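Local coordinates for signal transduction protein TRAP (Staphylococcus aureus, PDB 4AE5), which probably acts as a signal transduction protein that, once phosphorylated, promotes activation of the agr system, RNAIII synthesis and the expression of staphylococcal virulence factors, at residues A[1-11]-A[34-45]. Numbering follows the deposited sequence.
Sequences MKKLYTSYGTY and TSVIFEETDGET. With FMT (formic acid), chain E.
The phenol ring of Tyr5 lies under Thr45, whose CB sits 3.6 Å from the ring centroid and only 11° off its normal, a CH-pi contact over one face. With CG of Tyr5 anti to its own carbonyl carbon (chi1 -59°), the ring extends beside strand 35-41, where Thr41 CG2 reaches CE1 at 3.9 Å and Glu39 O lies at the ring edge. The turn after that strand brings Thr45 back over the ring; it begins as an ST turn, Gly43 N donating to Thr41 OG1 (2.8 Å). Tyr5 is buried here, and Pro50 and Ile52 also touch its side chain.

Strands 3-9 and 35-41 are antiparallel neighbours in a closed eight-stranded barrel. Paired backbone bonds join Lys3 to Thr41, Tyr5 to Glu39 and Ser7 to Ile37; Ser7 N to Ile37 O is short at 2.8 Å and nearly straight (170°). On the other face, Leu4 CD2 meets Phe38 CB at 3.9 Å, and Val36 CG2 borders the Tyr8 ring edge near its plane. Tyr8 OH donates to O2 of a formic acid molecule (2.8 Å), probably from the crystallisation liquor and also held by Lys115, Arg160 and Tyr117.

The solvent side lies at the start of the chain, where Lys2 and Asp42 are exposed; at the other end two weak backbone bonds join Gly9 and Ser35, although Ser35 itself is buried. Lys2 lays its CD against Glu40 CG (3.7 Å) without their charges meeting. Backbone bonds and apolar contacts thus hold the two strands together, whereas the charged groups of Lys2 and Glu40 make salt bridges to Glu58 of strand 51-59 and Arg104 of strand 100-108.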
loop_
_atom_site.group_PDB
_atom_site.type_symbol
_atom_site.label_atom_id
_atom_site.label_comp_id
_atom_site.label_asym_id
_atom_site.label_seq_id
_atom_site.Cartn_x
_atom_site.Cartn_y
_atom_site.Cartn_z
ATOM N N MET A 1 -9.600 5.771 15.104
ATOM C CA MET A 1 -9.572 4.875 13.881
ATOM C C MET A 1 -8.202 4.886 13.212
ATOM O O MET A 1 -7.610 5.939 13.048
ATOM C CB MET A 1 -10.614 5.315 12.871
ATOM C CG MET A 1 -12.059 5.213 13.319
ATOM S SD MET A 1 -13.125 5.986 12.077
ATOM C CE MET A 1 -12.865 7.727 12.469
ATOM N N LYS A 2 -7.679 3.724 12.821
ATOM C CA LYS A 2 -6.294 3.664 12.345
ATOM C C LYS A 2 -6.284 4.052 10.874
ATOM O O LYS A 2 -7.070 3.498 10.083
ATOM C CB LYS A 2 -5.719 2.235 12.519
ATOM C CG LYS A 2 -4.320 2.067 11.915
ATOM C CD LYS A 2 -3.773 0.652 12.131
ATOM C CE LYS A 2 -4.056 0.103 13.537
ATOM N NZ LYS A 2 -3.369 -1.225 13.613
ATOM N N LYS A 3 -5.356 4.940 10.511
ATOM C CA LYS A 3 -5.234 5.481 9.146
ATOM C C LYS A 3 -3.809 5.440 8.634
ATOM O O LYS A 3 -2.836 5.461 9.421
ATOM C CB LYS A 3 -5.699 6.959 9.105
ATOM C CG LYS A 3 -7.198 7.147 9.433
ATOM C CD LYS A 3 -7.618 8.611 9.460
ATOM C CE LYS A 3 -9.113 8.752 9.249
ATOM N NZ LYS A 3 -9.903 8.654 10.495
ATOM N N LEU A 4 -3.682 5.437 7.317
ATOM C CA LEU A 4 -2.367 5.537 6.722
ATOM C C LEU A 4 -2.272 6.819 5.916
ATOM O O LEU A 4 -3.165 7.101 5.091
ATOM C CB LEU A 4 -2.074 4.305 5.863
ATOM C CG LEU A 4 -0.632 4.100 5.402
ATOM C CD1 LEU A 4 -0.344 2.595 5.325
ATOM C CD2 LEU A 4 -0.435 4.792 4.059
ATOM N N TYR A 5 -1.157 7.548 6.138
ATOM C CA TYR A 5 -0.878 8.824 5.492
ATOM C C TYR A 5 0.339 8.648 4.572
ATOM O O TYR A 5 1.375 8.195 5.057
ATOM C CB TYR A 5 -0.553 9.817 6.588
ATOM C CG TYR A 5 -1.701 9.992 7.594
ATOM C CD1 TYR A 5 -1.830 9.139 8.700
ATOM C CD2 TYR A 5 -2.657 10.995 7.424
ATOM C CE1 TYR A 5 -2.860 9.296 9.614
ATOM C CE2 TYR A 5 -3.699 11.181 8.355
ATOM C CZ TYR A 5 -3.779 10.343 9.443
ATOM O OH TYR A 5 -4.816 10.466 10.329
ATOM N N THR A 6 0.224 9.025 3.285
ATOM C CA THR A 6 1.326 8.864 2.309
ATOM C C THR A 6 1.629 10.258 1.747
ATOM O O THR A 6 0.685 10.987 1.414
ATOM C CB THR A 6 0.958 7.899 1.183
ATOM O OG1 THR A 6 0.531 6.651 1.775
ATOM C CG2 THR A 6 2.204 7.633 0.293
ATOM N N SER A 7 2.911 10.626 1.712
ATOM C CA SER A 7 3.395 11.865 1.077
ATOM C C SER A 7 4.476 11.540 0.038
ATOM O O SER A 7 5.172 10.548 0.167
ATOM C CB SER A 7 3.984 12.838 2.125
ATOM O OG SER A 7 2.976 13.439 2.932
ATOM N N TYR A 8 4.589 12.402 -0.968
ATOM C CA TYR A 8 5.503 12.271 -2.099
ATOM C C TYR A 8 6.363 13.535 -2.163
ATOM O O TYR A 8 5.905 14.631 -1.803
ATOM C CB TYR A 8 4.687 12.149 -3.408
ATOM C CG TYR A 8 3.703 11.004 -3.344
ATOM C CD1 TYR A 8 4.130 9.701 -3.520
ATOM C CD2 TYR A 8 2.356 11.225 -3.029
ATOM C CE1 TYR A 8 3.255 8.641 -3.462
ATOM C CE2 TYR A 8 1.467 10.148 -2.953
ATOM C CZ TYR A 8 1.914 8.859 -3.172
ATOM O OH TYR A 8 1.049 7.758 -3.080
ATOM N N GLY A 9 7.592 13.389 -2.619
ATOM C CA GLY A 9 8.467 14.522 -2.783
ATOM C C GLY A 9 9.842 13.972 -3.172
ATOM O O GLY A 9 9.969 12.782 -3.467
ATOM N N THR A 10 10.866 14.829 -3.177
ATOM C CA THR A 10 12.242 14.351 -3.425
ATOM C C THR A 10 12.746 13.568 -2.193
ATOM O O THR A 10 12.217 13.732 -1.089
ATOM C CB THR A 10 13.232 15.517 -3.708
ATOM O OG1 THR A 10 13.473 16.245 -2.509
ATOM C CG2 THR A 10 12.703 16.481 -4.795
ATOM N N TYR A 11 13.791 12.752 -2.376
ATOM C CA TYR A 11 14.435 12.070 -1.216
ATOM C C TYR A 11 14.727 13.065 -0.084
ATOM O O TYR A 11 14.378 12.839 1.072
ATOM C CB TYR A 11 15.724 11.319 -1.613
ATOM C CG TYR A 11 16.507 10.853 -0.406
ATOM C CD1 TYR A 11 16.137 9.677 0.246
ATOM C CD2 TYR A 11 17.578 11.590 0.113
ATOM C CE1 TYR A 11 16.809 9.255 1.383
ATOM C CE2 TYR A 11 18.263 11.157 1.254
ATOM C CZ TYR A 11 17.893 9.985 1.852
ATOM O OH TYR A 11 18.500 9.489 2.976
ATOM N N THR A 34 9.374 9.008 -7.978
ATOM C CA THR A 34 9.336 9.918 -6.842
ATOM C C THR A 34 9.864 9.220 -5.584
ATOM O O THR A 34 9.847 7.991 -5.502
ATOM C CB THR A 34 7.839 10.337 -6.587
ATOM O OG1 THR A 34 7.771 11.236 -5.468
ATOM C CG2 THR A 34 6.934 9.131 -6.313
ATOM N N SER A 35 10.262 9.965 -4.569
ATOM C CA SER A 35 10.419 9.344 -3.239
ATOM C C SER A 35 9.040 9.271 -2.534
ATOM O O SER A 35 8.176 10.098 -2.805
ATOM C CB SER A 35 11.419 10.170 -2.409
ATOM O OG SER A 35 11.596 9.526 -1.146
ATOM N N VAL A 36 8.857 8.342 -1.593
ATOM C CA VAL A 36 7.571 8.147 -0.942
ATOM C C VAL A 36 7.819 7.999 0.592
ATOM O O VAL A 36 8.768 7.310 1.015
ATOM C CB VAL A 36 6.940 6.805 -1.487
ATOM C CG1 VAL A 36 5.650 6.475 -0.765
ATOM C CG2 VAL A 36 6.674 6.894 -2.971
ATOM N N ILE A 37 6.964 8.611 1.424
ATOM C CA ILE A 37 7.015 8.348 2.855
ATOM C C ILE A 37 5.582 8.071 3.431
ATOM O O ILE A 37 4.580 8.688 2.964
ATOM C CB ILE A 37 7.786 9.477 3.593
ATOM C CG1 ILE A 37 8.251 9.029 5.003
ATOM C CG2 ILE A 37 6.912 10.722 3.717
ATOM C CD1 ILE A 37 9.277 9.974 5.599
ATOM N N PHE A 38 5.490 7.179 4.432
ATOM C CA PHE A 38 4.154 6.938 5.100
ATOM C C PHE A 38 4.277 6.622 6.595
ATOM O O PHE A 38 5.367 6.212 7.056
ATOM C CB PHE A 38 3.316 5.872 4.358
ATOM C CG PHE A 38 3.950 4.489 4.287
ATOM C CD1 PHE A 38 3.810 3.576 5.345
ATOM C CD2 PHE A 38 4.667 4.070 3.146
ATOM C CE1 PHE A 38 4.423 2.293 5.293
ATOM C CE2 PHE A 38 5.255 2.802 3.079
ATOM C CZ PHE A 38 5.148 1.909 4.136
ATOM N N GLU A 39 3.170 6.817 7.322
ATOM C CA GLU A 39 3.058 6.393 8.696
ATOM C C GLU A 39 1.667 5.901 8.873
ATOM O O GLU A 39 0.764 6.373 8.229
ATOM C CB GLU A 39 3.368 7.522 9.731
ATOM C CG GLU A 39 2.520 8.768 9.587
ATOM C CD GLU A 39 2.786 9.792 10.699
ATOM O OE1 GLU A 39 3.332 9.451 11.753
ATOM O OE2 GLU A 39 2.497 10.949 10.503
ATOM N N GLU A 40 1.498 4.972 9.790
ATOM C CA GLU A 40 0.198 4.418 10.100
ATOM C C GLU A 40 -0.073 4.693 11.579
ATOM O O GLU A 40 0.702 4.252 12.455
ATOM C CB GLU A 40 0.317 2.910 9.892
ATOM C CG GLU A 40 -0.915 2.083 10.211
ATOM C CD GLU A 40 -0.694 0.669 9.636
ATOM O OE1 GLU A 40 0.053 -0.177 10.199
ATOM O OE2 GLU A 40 -1.185 0.460 8.560
ATOM N N THR A 41 -1.208 5.304 11.900
ATOM C CA THR A 41 -1.446 5.652 13.302
ATOM C C THR A 41 -2.918 5.950 13.497
ATOM O O THR A 41 -3.583 6.418 12.553
ATOM C CB THR A 41 -0.611 6.914 13.714
ATOM O OG1 THR A 41 -0.870 7.283 15.068
ATOM C CG2 THR A 41 -0.929 8.098 12.840
ATOM N N ASP A 42 -3.432 5.716 14.717
ATOM C CA ASP A 42 -4.719 6.278 15.016
ATOM C C ASP A 42 -4.640 7.700 15.597
ATOM O O ASP A 42 -5.661 8.216 16.021
ATOM C CB ASP A 42 -5.538 5.346 15.946
ATOM C CG ASP A 42 -4.888 5.165 17.271
ATOM O OD1 ASP A 42 -3.802 5.768 17.522
ATOM O OD2 ASP A 42 -5.459 4.431 18.086
ATOM N N GLY A 43 -3.453 8.322 15.667
ATOM C CA GLY A 43 -3.372 9.715 16.163
ATOM C C GLY A 43 -3.190 10.768 15.071
ATOM O O GLY A 43 -3.661 10.596 13.945
ATOM N N GLU A 44 -2.490 11.859 15.401
ATOM C CA GLU A 44 -2.135 12.915 14.424
ATOM C C GLU A 44 -0.966 12.483 13.548
ATOM O O GLU A 44 -0.051 11.842 14.033
ATOM C CB GLU A 44 -1.762 14.247 15.112
ATOM C CG GLU A 44 -2.798 14.777 16.084
ATOM C CD GLU A 44 -4.200 14.904 15.494
ATOM O OE1 GLU A 44 -4.376 15.319 14.328
ATOM O OE2 GLU A 44 -5.152 14.587 16.220
ATOM N N THR A 45 -1.001 12.833 12.272
ATOM C CA THR A 45 0.163 12.644 11.385
ATOM C C THR A 45 1.042 13.926 11.380
ATOM O O THR A 45 0.549 15.052 11.639
ATOM C CB THR A 45 -0.248 12.288 9.923
ATOM O OG1 THR A 45 0.945 12.140 9.150
ATOM C CG2 THR A 45 -1.041 13.402 9.304
HETATM C C FMT E . 2.426 4.588 -2.844
HETATM O O1 FMT E . 1.553 4.641 -1.945
HETATM O O2 FMT E . 2.326 5.454 -3.877
#